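PDB 4HIZ: endosialidase from Enterobacteria phage phi92, which cleaves polysialic acid internally, probably hydrolysing both alpha-2,8 and alpha-2,9 linkages between sialic acid units of the bacterial capsule. Local coordinates for residues Phe81-Thr86 against Phe101-Arg106; Gly412-Phe417 against Tyr433-Met438; Ile462-Ile467 against Leu494-Ile499; Gly489-Leu494 against Gly512-Leu517. All coordinates share one frame; numbering follows the deposited sequence.

Contact 1 of 4, residues Phe81-Thr86 against Phe101-Arg106. With CA (calcium ion), chain B.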
# COMPACT_ATOMS: atom_id res chain seq x y z
N PHE A 81 6.67 5.76 -11.68
CA PHE A 81 6.68 6.52 -12.93
C PHE A 81 7.46 7.80 -12.77
O PHE A 81 7.75 8.26 -11.64
CB PHE A 81 5.24 6.85 -13.38
CG PHE A 81 4.51 5.66 -13.95
CD1 PHE A 81 4.63 5.32 -15.29
CD2 PHE A 81 3.72 4.87 -13.14
CE1 PHE A 81 3.93 4.20 -15.83
CE2 PHE A 81 3.02 3.76 -13.65
CZ PHE A 81 3.13 3.42 -15.00
N TYR A 82 7.83 8.39 -13.91
CA TYR A 82 8.43 9.72 -13.90
C TYR A 82 7.23 10.68 -13.81
O TYR A 82 6.55 10.95 -14.82
CB TYR A 82 9.25 9.93 -15.21
CG TYR A 82 10.22 11.09 -15.10
CD1 TYR A 82 9.77 12.42 -15.16
CD2 TYR A 82 11.61 10.86 -14.96
CE1 TYR A 82 10.67 13.49 -15.05
CE2 TYR A 82 12.49 11.92 -14.84
CZ TYR A 82 12.04 13.22 -14.88
OH TYR A 82 12.95 14.24 -14.76
N ASN A 83 6.94 11.15 -12.60
CA ASN A 83 5.75 11.97 -12.33
C ASN A 83 6.22 13.39 -12.22
O ASN A 83 6.91 13.76 -11.26
CB ASN A 83 5.12 11.54 -11.00
CG ASN A 83 4.67 10.10 -11.03
OD1 ASN A 83 4.01 9.68 -12.00
ND2 ASN A 83 5.02 9.32 -9.99
N ALA A 84 5.80 14.24 -13.18
CA ALA A 84 6.36 15.57 -13.21
C ALA A 84 5.43 16.53 -13.96
O ALA A 84 4.41 16.12 -14.50
CB ALA A 84 7.77 15.52 -13.90
N TRP A 85 5.81 17.80 -13.94
CA TRP A 85 5.11 18.86 -14.71
C TRP A 85 3.65 19.08 -14.30
O TRP A 85 2.73 18.86 -15.12
CB TRP A 85 5.18 18.58 -16.25
CG TRP A 85 6.59 18.27 -16.72
CD1 TRP A 85 7.63 19.16 -16.90
CD2 TRP A 85 7.09 16.97 -17.05
NE1 TRP A 85 8.77 18.46 -17.30
CE2 TRP A 85 8.46 17.13 -17.41
CE3 TRP A 85 6.51 15.70 -17.11
CZ2 TRP A 85 9.27 16.03 -17.77
CZ3 TRP A 85 7.33 14.60 -17.47
CH2 TRP A 85 8.69 14.79 -17.83
N THR A 86 3.42 19.56 -13.07
CA THR A 86 2.11 20.17 -12.82
C THR A 86 1.95 21.46 -13.64
O THR A 86 0.82 21.87 -13.87
CB THR A 86 1.90 20.53 -11.35
OG1 THR A 86 2.88 21.51 -11.00
CG2 THR A 86 2.04 19.26 -10.43
N PHE A 101 -0.86 16.51 -13.80
CA PHE A 101 0.58 16.37 -14.10
C PHE A 101 0.69 15.33 -15.21
O PHE A 101 -0.33 14.93 -15.79
CB PHE A 101 1.35 15.94 -12.82
CG PHE A 101 1.01 14.55 -12.34
CD1 PHE A 101 -0.18 14.31 -11.58
CD2 PHE A 101 1.88 13.49 -12.58
CE1 PHE A 101 -0.48 13.02 -11.10
CE2 PHE A 101 1.60 12.19 -12.11
CZ PHE A 101 0.42 11.95 -11.36
N MET A 102 1.91 14.93 -15.58
CA MET A 102 2.06 13.86 -16.55
C MET A 102 2.89 12.74 -15.91
O MET A 102 3.89 13.01 -15.22
CB MET A 102 2.72 14.40 -17.85
CG MET A 102 1.68 15.32 -18.62
SD MET A 102 2.52 16.03 -20.06
CE MET A 102 3.47 17.35 -19.34
N ALA A 103 2.41 11.51 -16.08
CA ALA A 103 3.04 10.30 -15.55
C ALA A 103 3.63 9.56 -16.73
O ALA A 103 2.90 9.02 -17.56
CB ALA A 103 1.97 9.42 -14.85
N GLY A 104 4.95 9.52 -16.81
CA GLY A 104 5.60 8.87 -17.95
C GLY A 104 6.90 8.22 -17.52
O GLY A 104 6.98 7.61 -16.43
N GLU A 105 7.94 8.36 -18.35
CA GLU A 105 9.20 7.70 -18.04
C GLU A 105 10.42 8.60 -18.28
O GLU A 105 11.52 8.27 -17.88
CB GLU A 105 9.36 6.42 -18.87
CG GLU A 105 9.60 6.76 -20.38
CD GLU A 105 9.61 5.53 -21.29
OE1 GLU A 105 8.84 4.57 -20.99
OE2 GLU A 105 10.39 5.53 -22.29
N ARG A 106 10.21 9.74 -18.97
CA ARG A 106 11.33 10.60 -19.37
C ARG A 106 10.79 11.96 -19.81
O ARG A 106 9.59 12.18 -19.86
CB ARG A 106 12.09 9.96 -20.54
CG ARG A 106 11.27 9.98 -21.85
CD ARG A 106 12.08 9.41 -23.00
NE ARG A 106 12.06 7.94 -22.96
CZ ARG A 106 13.03 7.16 -23.45
NH1 ARG A 106 14.11 7.71 -23.96
NH2 ARG A 106 12.92 5.85 -23.39
CA CA B . 8.55 8.68 -9.26

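Contact 2 of 4, residues Gly412-Phe417 against Tyr433-Met438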
# COMPACT_ATOMS: atom_id res chain seq x y z
N GLY A 412 9.46 29.79 -7.73
CA GLY A 412 10.27 29.14 -8.75
C GLY A 412 11.25 28.22 -8.04
O GLY A 412 11.44 28.31 -6.82
N THR A 413 11.83 27.31 -8.81
CA THR A 413 12.78 26.33 -8.25
C THR A 413 13.92 26.17 -9.22
O THR A 413 13.67 25.97 -10.41
CB THR A 413 12.07 24.98 -8.07
OG1 THR A 413 10.92 25.13 -7.23
CG2 THR A 413 13.01 23.92 -7.46
N GLU A 414 15.16 26.16 -8.73
CA GLU A 414 16.25 25.87 -9.67
C GLU A 414 16.28 24.34 -9.96
O GLU A 414 15.77 23.53 -9.18
CB GLU A 414 17.60 26.39 -9.14
CG GLU A 414 17.98 25.70 -7.80
CD GLU A 414 19.21 26.32 -7.13
OE1 GLU A 414 19.86 27.21 -7.73
OE2 GLU A 414 19.55 25.88 -5.99
N ARG A 415 16.83 23.95 -11.11
CA ARG A 415 16.82 22.55 -11.54
C ARG A 415 17.84 21.73 -10.75
O ARG A 415 17.66 20.51 -10.56
CB ARG A 415 17.20 22.48 -13.04
CG ARG A 415 16.19 23.19 -13.93
CD ARG A 415 15.01 22.27 -14.19
NE ARG A 415 14.09 23.02 -15.02
CZ ARG A 415 13.16 22.50 -15.78
NH1 ARG A 415 12.96 21.17 -15.81
NH2 ARG A 415 12.43 23.33 -16.50
N SER A 416 18.91 22.40 -10.35
CA SER A 416 19.98 21.76 -9.56
C SER A 416 20.64 22.85 -8.73
O SER A 416 20.53 24.04 -9.08
CB SER A 416 20.99 21.05 -10.50
OG SER A 416 22.04 20.47 -9.72
N PHE A 417 21.32 22.48 -7.64
CA PHE A 417 21.84 23.49 -6.76
C PHE A 417 22.77 24.48 -7.48
O PHE A 417 23.63 24.09 -8.28
CB PHE A 417 22.65 22.89 -5.59
CG PHE A 417 23.19 23.94 -4.69
CD1 PHE A 417 22.33 24.67 -3.86
CD2 PHE A 417 24.53 24.30 -4.74
CE1 PHE A 417 22.81 25.70 -3.06
CE2 PHE A 417 25.01 25.35 -3.94
CZ PHE A 417 24.14 26.04 -3.10
N TYR A 433 21.14 19.63 -3.98
CA TYR A 433 19.92 20.08 -3.30
C TYR A 433 19.48 21.43 -3.87
O TYR A 433 19.81 22.50 -3.33
CB TYR A 433 20.22 20.26 -1.82
CG TYR A 433 20.48 18.98 -1.05
CD1 TYR A 433 19.39 18.19 -0.61
CD2 TYR A 433 21.77 18.59 -0.73
CE1 TYR A 433 19.59 17.03 0.15
CE2 TYR A 433 21.98 17.42 0.04
CZ TYR A 433 20.89 16.66 0.46
OH TYR A 433 21.08 15.51 1.22
N PRO A 434 18.75 21.39 -4.99
CA PRO A 434 18.22 22.65 -5.55
C PRO A 434 17.29 23.39 -4.60
O PRO A 434 16.44 22.78 -3.90
CB PRO A 434 17.48 22.20 -6.81
CG PRO A 434 17.15 20.68 -6.55
CD PRO A 434 18.36 20.21 -5.77
N ARG A 435 17.44 24.71 -4.60
CA ARG A 435 16.61 25.63 -3.80
C ARG A 435 15.31 26.02 -4.48
O ARG A 435 15.29 26.27 -5.70
CB ARG A 435 17.40 26.93 -3.55
CG ARG A 435 18.65 26.71 -2.65
CD ARG A 435 19.64 27.89 -2.79
NE ARG A 435 20.16 27.95 -4.17
CZ ARG A 435 20.90 28.94 -4.65
NH1 ARG A 435 21.24 29.98 -3.90
NH2 ARG A 435 21.27 28.89 -5.92
N THR A 436 14.24 26.07 -3.69
CA THR A 436 12.98 26.67 -4.12
C THR A 436 12.84 28.05 -3.51
O THR A 436 13.13 28.25 -2.32
CB THR A 436 11.82 25.76 -3.70
OG1 THR A 436 11.78 24.66 -4.61
CG2 THR A 436 10.42 26.50 -3.72
N PHE A 437 12.32 29.01 -4.30
CA PHE A 437 12.22 30.38 -3.85
C PHE A 437 10.81 30.94 -4.03
O PHE A 437 10.06 30.51 -4.87
CB PHE A 437 13.12 31.28 -4.71
CG PHE A 437 14.59 30.98 -4.57
CD1 PHE A 437 15.34 31.60 -3.56
CD2 PHE A 437 15.23 30.11 -5.47
CE1 PHE A 437 16.71 31.35 -3.43
CE2 PHE A 437 16.62 29.83 -5.33
CZ PHE A 437 17.35 30.48 -4.33
N MET A 438 10.50 31.93 -3.22
CA MET A 438 9.23 32.64 -3.31
C MET A 438 9.54 34.12 -3.17
O MET A 438 10.38 34.51 -2.36
CB MET A 438 8.30 32.19 -2.16
CG MET A 438 6.91 32.88 -2.21
SD MET A 438 5.96 32.46 -0.72
CE MET A 438 6.71 33.51 0.55

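Contact 3 of 4, residues Ile462-Ile467 against Leu494-Ile499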
# COMPACT_ATOMS: atom_id res chain seq x y z
N ILE A 462 15.68 17.73 -3.99
CA ILE A 462 16.82 16.94 -4.44
C ILE A 462 16.78 16.77 -5.96
O ILE A 462 15.73 16.47 -6.53
CB ILE A 462 16.80 15.53 -3.76
CG1 ILE A 462 17.12 15.67 -2.26
CG2 ILE A 462 17.79 14.54 -4.45
CD1 ILE A 462 16.76 14.37 -1.45
N TYR A 463 17.95 16.91 -6.59
CA TYR A 463 18.17 16.55 -7.98
C TYR A 463 19.04 15.29 -7.93
O TYR A 463 20.14 15.30 -7.34
CB TYR A 463 18.90 17.71 -8.69
CG TYR A 463 19.61 17.33 -9.98
CD1 TYR A 463 18.90 16.97 -11.12
CD2 TYR A 463 21.00 17.31 -10.03
CE1 TYR A 463 19.54 16.60 -12.31
CE2 TYR A 463 21.67 16.97 -11.22
CZ TYR A 463 20.94 16.60 -12.34
OH TYR A 463 21.60 16.22 -13.48
N GLN A 464 18.56 14.20 -8.52
CA GLN A 464 19.21 12.87 -8.31
C GLN A 464 20.63 12.83 -8.96
O GLN A 464 21.58 12.35 -8.36
CB GLN A 464 18.34 11.75 -8.88
CG GLN A 464 18.78 10.31 -8.47
CD GLN A 464 19.96 9.79 -9.24
OE1 GLN A 464 20.06 9.99 -10.45
NE2 GLN A 464 20.84 9.05 -8.55
N GLY A 465 20.77 13.33 -10.20
CA GLY A 465 22.12 13.48 -10.77
C GLY A 465 22.61 12.49 -11.81
O GLY A 465 23.60 12.79 -12.48
N HIS A 466 21.98 11.33 -12.00
CA HIS A 466 22.54 10.36 -12.96
C HIS A 466 22.00 10.51 -14.37
O HIS A 466 22.39 9.76 -15.27
CB HIS A 466 22.33 8.90 -12.53
CG HIS A 466 23.06 8.52 -11.27
ND1 HIS A 466 23.03 7.23 -10.79
CD2 HIS A 466 23.88 9.22 -10.44
CE1 HIS A 466 23.78 7.15 -9.70
NE2 HIS A 466 24.29 8.34 -9.45
N ILE A 467 21.12 11.48 -14.58
CA ILE A 467 20.78 11.97 -15.93
C ILE A 467 20.77 13.49 -15.90
O ILE A 467 20.65 14.10 -14.83
CB ILE A 467 19.43 11.42 -16.50
CG1 ILE A 467 18.20 11.97 -15.74
CG2 ILE A 467 19.41 9.89 -16.55
CD1 ILE A 467 16.89 11.51 -16.38
N LEU A 494 17.71 8.10 -5.33
CA LEU A 494 17.68 6.75 -5.93
C LEU A 494 17.70 6.84 -7.45
O LEU A 494 16.80 7.40 -8.09
CB LEU A 494 16.43 5.98 -5.48
CG LEU A 494 16.31 5.87 -3.96
CD1 LEU A 494 15.01 5.19 -3.56
CD2 LEU A 494 17.49 5.12 -3.38
N SER A 495 18.77 6.30 -8.02
CA SER A 495 19.00 6.40 -9.47
C SER A 495 17.96 5.66 -10.30
O SER A 495 17.49 4.59 -9.91
CB SER A 495 20.36 5.78 -9.77
OG SER A 495 20.62 5.92 -11.19
N PRO A 496 17.63 6.18 -11.50
CA PRO A 496 16.80 5.41 -12.44
C PRO A 496 17.61 4.39 -13.27
O PRO A 496 17.03 3.57 -14.00
CB PRO A 496 16.28 6.52 -13.39
CG PRO A 496 17.44 7.54 -13.42
CD PRO A 496 17.99 7.53 -12.00
N TRP A 497 18.94 4.46 -13.17
CA TRP A 497 19.82 3.51 -13.92
C TRP A 497 19.61 3.57 -15.44
O TRP A 497 19.67 2.56 -16.13
CB TRP A 497 19.72 2.05 -13.35
CG TRP A 497 20.11 2.08 -11.91
CD1 TRP A 497 19.30 1.85 -10.83
CD2 TRP A 497 21.38 2.49 -11.39
NE1 TRP A 497 20.01 2.07 -9.66
CE2 TRP A 497 21.29 2.46 -9.98
CE3 TRP A 497 22.60 2.87 -11.98
CZ2 TRP A 497 22.33 2.84 -9.16
CZ3 TRP A 497 23.65 3.24 -11.16
CH2 TRP A 497 23.52 3.21 -9.76
N SER A 498 19.29 4.75 -15.98
CA SER A 498 19.24 4.88 -17.43
C SER A 498 20.64 4.62 -17.99
O SER A 498 20.77 4.03 -19.08
CB SER A 498 18.77 6.30 -17.81
OG SER A 498 17.44 6.50 -17.31
N ILE A 499 21.67 5.04 -17.26
CA ILE A 499 23.06 4.61 -17.51
C ILE A 499 23.28 3.50 -16.49
O ILE A 499 23.34 3.76 -15.28
CB ILE A 499 24.06 5.74 -17.30
CG1 ILE A 499 23.65 6.97 -18.12
CG2 ILE A 499 25.49 5.29 -17.65
CD1 ILE A 499 23.64 6.73 -19.65
O HOH W 1 21.07 6.97 -15.13

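Contact 4 of 4, residues Gly489-Leu494 against Gly512-Leu517. With CA (calcium ion), chain B.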
# COMPACT_ATOMS: atom_id res chain seq x y z
N GLY A 489 7.69 19.82 -8.66
CA GLY A 489 8.50 18.59 -8.67
C GLY A 489 9.74 18.60 -7.81
O GLY A 489 10.34 19.65 -7.55
N GLY A 490 10.09 17.41 -7.33
CA GLY A 490 11.41 17.17 -6.72
C GLY A 490 11.82 15.73 -6.94
O GLY A 490 10.95 14.90 -7.26
N GLU A 491 13.11 15.42 -6.79
CA GLU A 491 13.57 14.04 -6.94
C GLU A 491 14.01 13.49 -5.60
O GLU A 491 13.64 14.03 -4.54
CB GLU A 491 14.71 13.95 -7.99
CG GLU A 491 14.22 14.68 -9.29
CD GLU A 491 15.22 14.59 -10.45
OE1 GLU A 491 16.38 14.13 -10.25
OE2 GLU A 491 14.80 14.96 -11.57
N ASP A 492 14.77 12.39 -5.67
CA ASP A 492 15.37 11.75 -4.47
C ASP A 492 16.67 11.17 -4.98
O ASP A 492 16.93 11.25 -6.20
CB ASP A 492 14.40 10.71 -3.80
CG ASP A 492 14.09 9.48 -4.68
OD1 ASP A 492 15.00 8.92 -5.32
OD2 ASP A 492 12.92 9.03 -4.74
N PHE A 493 17.51 10.61 -4.11
CA PHE A 493 18.83 10.17 -4.61
C PHE A 493 18.85 8.78 -5.25
O PHE A 493 19.89 8.33 -5.71
CB PHE A 493 19.85 10.25 -3.46
CG PHE A 493 20.21 11.68 -3.06
CD1 PHE A 493 20.83 12.55 -3.99
CD2 PHE A 493 19.94 12.14 -1.76
CE1 PHE A 493 21.14 13.86 -3.62
CE2 PHE A 493 20.25 13.43 -1.38
CZ PHE A 493 20.86 14.29 -2.32
N LEU A 494 17.71 8.10 -5.33
CA LEU A 494 17.68 6.75 -5.93
C LEU A 494 17.70 6.84 -7.45
O LEU A 494 16.80 7.40 -8.09
CB LEU A 494 16.43 5.98 -5.48
CG LEU A 494 16.31 5.87 -3.96
CD1 LEU A 494 15.01 5.19 -3.56
CD2 LEU A 494 17.49 5.12 -3.38
N GLY A 512 12.49 2.47 -10.07
CA GLY A 512 11.86 3.31 -11.08
C GLY A 512 12.48 4.70 -11.11
O GLY A 512 13.70 4.86 -10.91
N HIS A 513 11.65 5.71 -11.38
CA HIS A 513 12.10 7.09 -11.55
C HIS A 513 11.87 7.93 -10.31
O HIS A 513 10.79 7.83 -9.68
CB HIS A 513 11.35 7.69 -12.75
CG HIS A 513 11.60 6.91 -13.99
ND1 HIS A 513 12.81 6.95 -14.65
CD2 HIS A 513 10.84 5.99 -14.63
CE1 HIS A 513 12.78 6.11 -15.67
NE2 HIS A 513 11.59 5.52 -15.69
N PRO A 514 12.85 8.80 -9.98
CA PRO A 514 12.79 9.50 -8.68
C PRO A 514 11.92 10.75 -8.74
O PRO A 514 11.74 11.39 -7.71
CB PRO A 514 14.26 9.92 -8.43
CG PRO A 514 14.85 10.02 -9.82
CD PRO A 514 14.18 8.90 -10.61
N ALA A 515 11.43 11.12 -9.93
CA ALA A 515 10.58 12.31 -10.02
C ALA A 515 9.19 12.09 -9.43
O ALA A 515 8.50 11.15 -9.82
CB ALA A 515 10.44 12.71 -11.51
N ASP A 516 8.82 12.95 -8.48
CA ASP A 516 7.50 12.91 -7.82
C ASP A 516 7.10 14.34 -7.45
O ASP A 516 7.89 15.27 -7.59
CB ASP A 516 7.52 11.98 -6.57
CG ASP A 516 7.31 10.53 -6.96
OD1 ASP A 516 6.21 10.18 -7.46
OD2 ASP A 516 8.27 9.74 -6.82
N LEU A 517 5.87 14.52 -6.96
CA LEU A 517 5.34 15.87 -6.70
C LEU A 517 5.27 16.18 -5.22
O LEU A 517 5.11 15.27 -4.39
CB LEU A 517 3.92 16.02 -7.31
CG LEU A 517 3.83 15.66 -8.78
CD1 LEU A 517 2.37 15.82 -9.23
CD2 LEU A 517 4.74 16.57 -9.64
CA CA B . 8.55 8.68 -9.26
O HOH W 2 10.37 10.07 -5.12
O HOH W 3 14.18 6.35 -8.36

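Contact 1 of 4, residues Phe81-Thr86 against Phe101-Arg106
An antiparallel strand pair of the catalytic beta-propeller, beside a calcium site, joins Tyr82-Ala84 to Phe101-Gly104. Tyr82 and Gly104 form one hydrogen-bonded pair, Tyr82 N lying 2.8 Å from Gly104 O; Ala84 and Met102 form the next, with Met102 N 3.0 Å from Ala84 O. Between them, the non-hydrogen-bonded pair Asn83-Ala103 puts Asn83 OD1 3.5 Å from Ala103 CB. The same oxygen meets the edge of the Phe101 ring at CE2 (3.5 Å), and the amide stands almost perpendicular to the ring, at 88°; ND2 turns to Asp516 and Thr79. On the other face, Met102 crosses Trp85 at about a right angle, its chain bent at the sulfur (chi3 -79°), which brings CE to 3.7 Å from Trp85 CB. Trp85 CH2 presents the indole edge to Arg106 O at 3.4 Å. Phe81 O binds the calcium at 2.5 Å, while its ring edge faces Gly104 O. Strand 96-104 continues the sheet to strand 113-119, Thr86 and Phe101 pack on Leu517 of strand 516-523, and Trp85 reaches strands 473-480 and 144-154.

Contact 2 of 4, residues Gly412-Phe417 against Tyr433-Met438
Glu414 lays its carboxylate across the side of Arg435 and takes three hydrogen bonds from that one residue. Arg435 grips it side-on: NE is 2.8 Å from Glu414 OE2 in a nearly straight bond (176°), and NH2 is 2.8 Å from Glu414 OE1. The planes are not flush but 46° apart, so NE meets OE2 from above the carboxylate plane. Arg435 N also donates to Glu414 OE2, at 2.8 Å, approaching from the same face. The extended chain of Glu414 leaves the backbone with CG between N and the carbonyl carbon (chi1 62°), which carries the acid over to the opposite strand. Phe417 CE1 sits over one face of the guanidinium, 3.6 Å from Arg435 NE, and the edge of the Phe437 ring, at CZ, points at the opposite face. The Phe417 ring edge meets Tyr433 O, with CD1 3.4 Å away. Pro434 CB touches Glu414 O at 3.2 Å. Farther along, Thr413 OG1 and Thr436 OG1 are hydrogen-bonded at 2.8 Å, each with a further partner, Tyr486 and Gln461 respectively. Gly412 and Phe437 make the hydrogen-bonded pair of strands 407-413 and 435-442. Glu421 forms a second salt bridge to Arg435 NH2, and Trp420 N donates to Glu414 OE1; this buried charge network fixes the rotation of the guanidinium and probably keeps both Glu414 and Arg435 ionised where the strands part.

Contact 3 of 4, residues Ile462-Ile467 against Leu494-Ile499
Leu494 O is the first atom to meet the other loop, lying 3.5 Å from Gln464 CG. Ser495 follows as the polar centre: its CA is 3.4 Å from Gln464 NE2, and its OG is 2.8 Å from His466 ND1 in a hydrogen bond at the edge of the imidazole. Ser495 OG is placed there by a chi1 of -178°, anti to the backbone N, and also accepts from Trp497 N, which closes an ST turn. Pro496 presents CD to Gln464 OE1 at 3.6 Å, while its CG touches Ile467 CG2. That amide oxygen is held by His466 N within its own loop, and Gln464 NE2, which donates to Phe493 O, lies over the centre of the imidazole face. Trp497 receives the edge of His466 against the face of its six-membered ring, an offset edge-to-face pair with centroids 5.4 Å apart and planes at 62°. Ser498 CB rests 3.9 Å from Ile467 CG2, and its hydroxyl bonds to Lys505. Ile499 N donates to a water that donates to His466 O, bridging the two backbones. The second subunit adds Tyr185 beside His466 and Trp267 edge-to-face with Trp497. Neither segment has regular structure: these are long loops between propeller strands, and the second ends in a glycan site at the subunit interface, where a sialic acid touches Ser498 and Ile499.

Contact 4 of 4, residues Gly489-Leu494 against Gly512-Leu517
A calcium site built mainly from backbone oxygens anchors Gly512-Leu517, the segment that pairs with Gly489-Leu494. His513 O (2.4 Å from the calcium), Ala515 O and Asp516 OD2 (2.7 Å from the calcium) bind the ion, and Thr79 O and Phe81 O complete its protein ligands. Asp516 OD1 turns instead to Thr77, so both oxygens of the carboxylate are engaged. Against this loop, Pro514 is the main apolar surface. Its CB is 3.3 Å from Asp492 OD1, with the two side chains crossing at about a right angle, and 3.6 Å from Leu494 O; Glu491 CB packs on the same carbon. Pro514 O meets Glu491 CA at 3.3 Å in a CA-H...O contact. Strands 483-490 and 516-523 are neighbours in a four-stranded antiparallel propeller sheet, and here they reach the end of their pairing: Gly490 and Asp516 exchange two backbone hydrogen bonds, each 3.1 Å between N and O, and Gly489 faces Leu517 in the non-hydrogen-bonded pair. Beyond them the first segment curls into an Asx turn, in which Asp492 OD1 accepts from Leu494 N. With chi1 at 65°, Asp492 CG lies between the backbone N and the carbonyl carbon, which brings OD1 to Pro514. A water sits between Asp492 OD2, 2.8 Å from its O, and Asp516 OD2, within reach of both acids; the calcium probably offsets the charge of Asp516. A second water lies between Leu494 O and Gly512 O and probably links them. Glu491 directs its carboxylate to Gln464 N and Ala471 N.

In the fold
Contacts 1 and 4, with centres 10 Å apart, share one calcium: Phe81 supplies a ligand from the first and His513, Ala515 and Asp516 supply three from the second, while Asn83 ND2 lies 2.9 Å from Asp516 OD1. Contacts 3 and 4 alternate along the chain, share Leu494 and have centres 9 Å apart; Ile462 O is 2.8 Å from Glu491 N. Contact 2 reaches contact 3 through Ser416 and Pro434 against Tyr463, and contact 4 through Tyr433 on Phe493. Contact 3 carries two of the three residues of a glycan site, Ser498 and Ile499, whereas the Pro514 side chain of contact 4 is about 13 Å from a bound sialic acid.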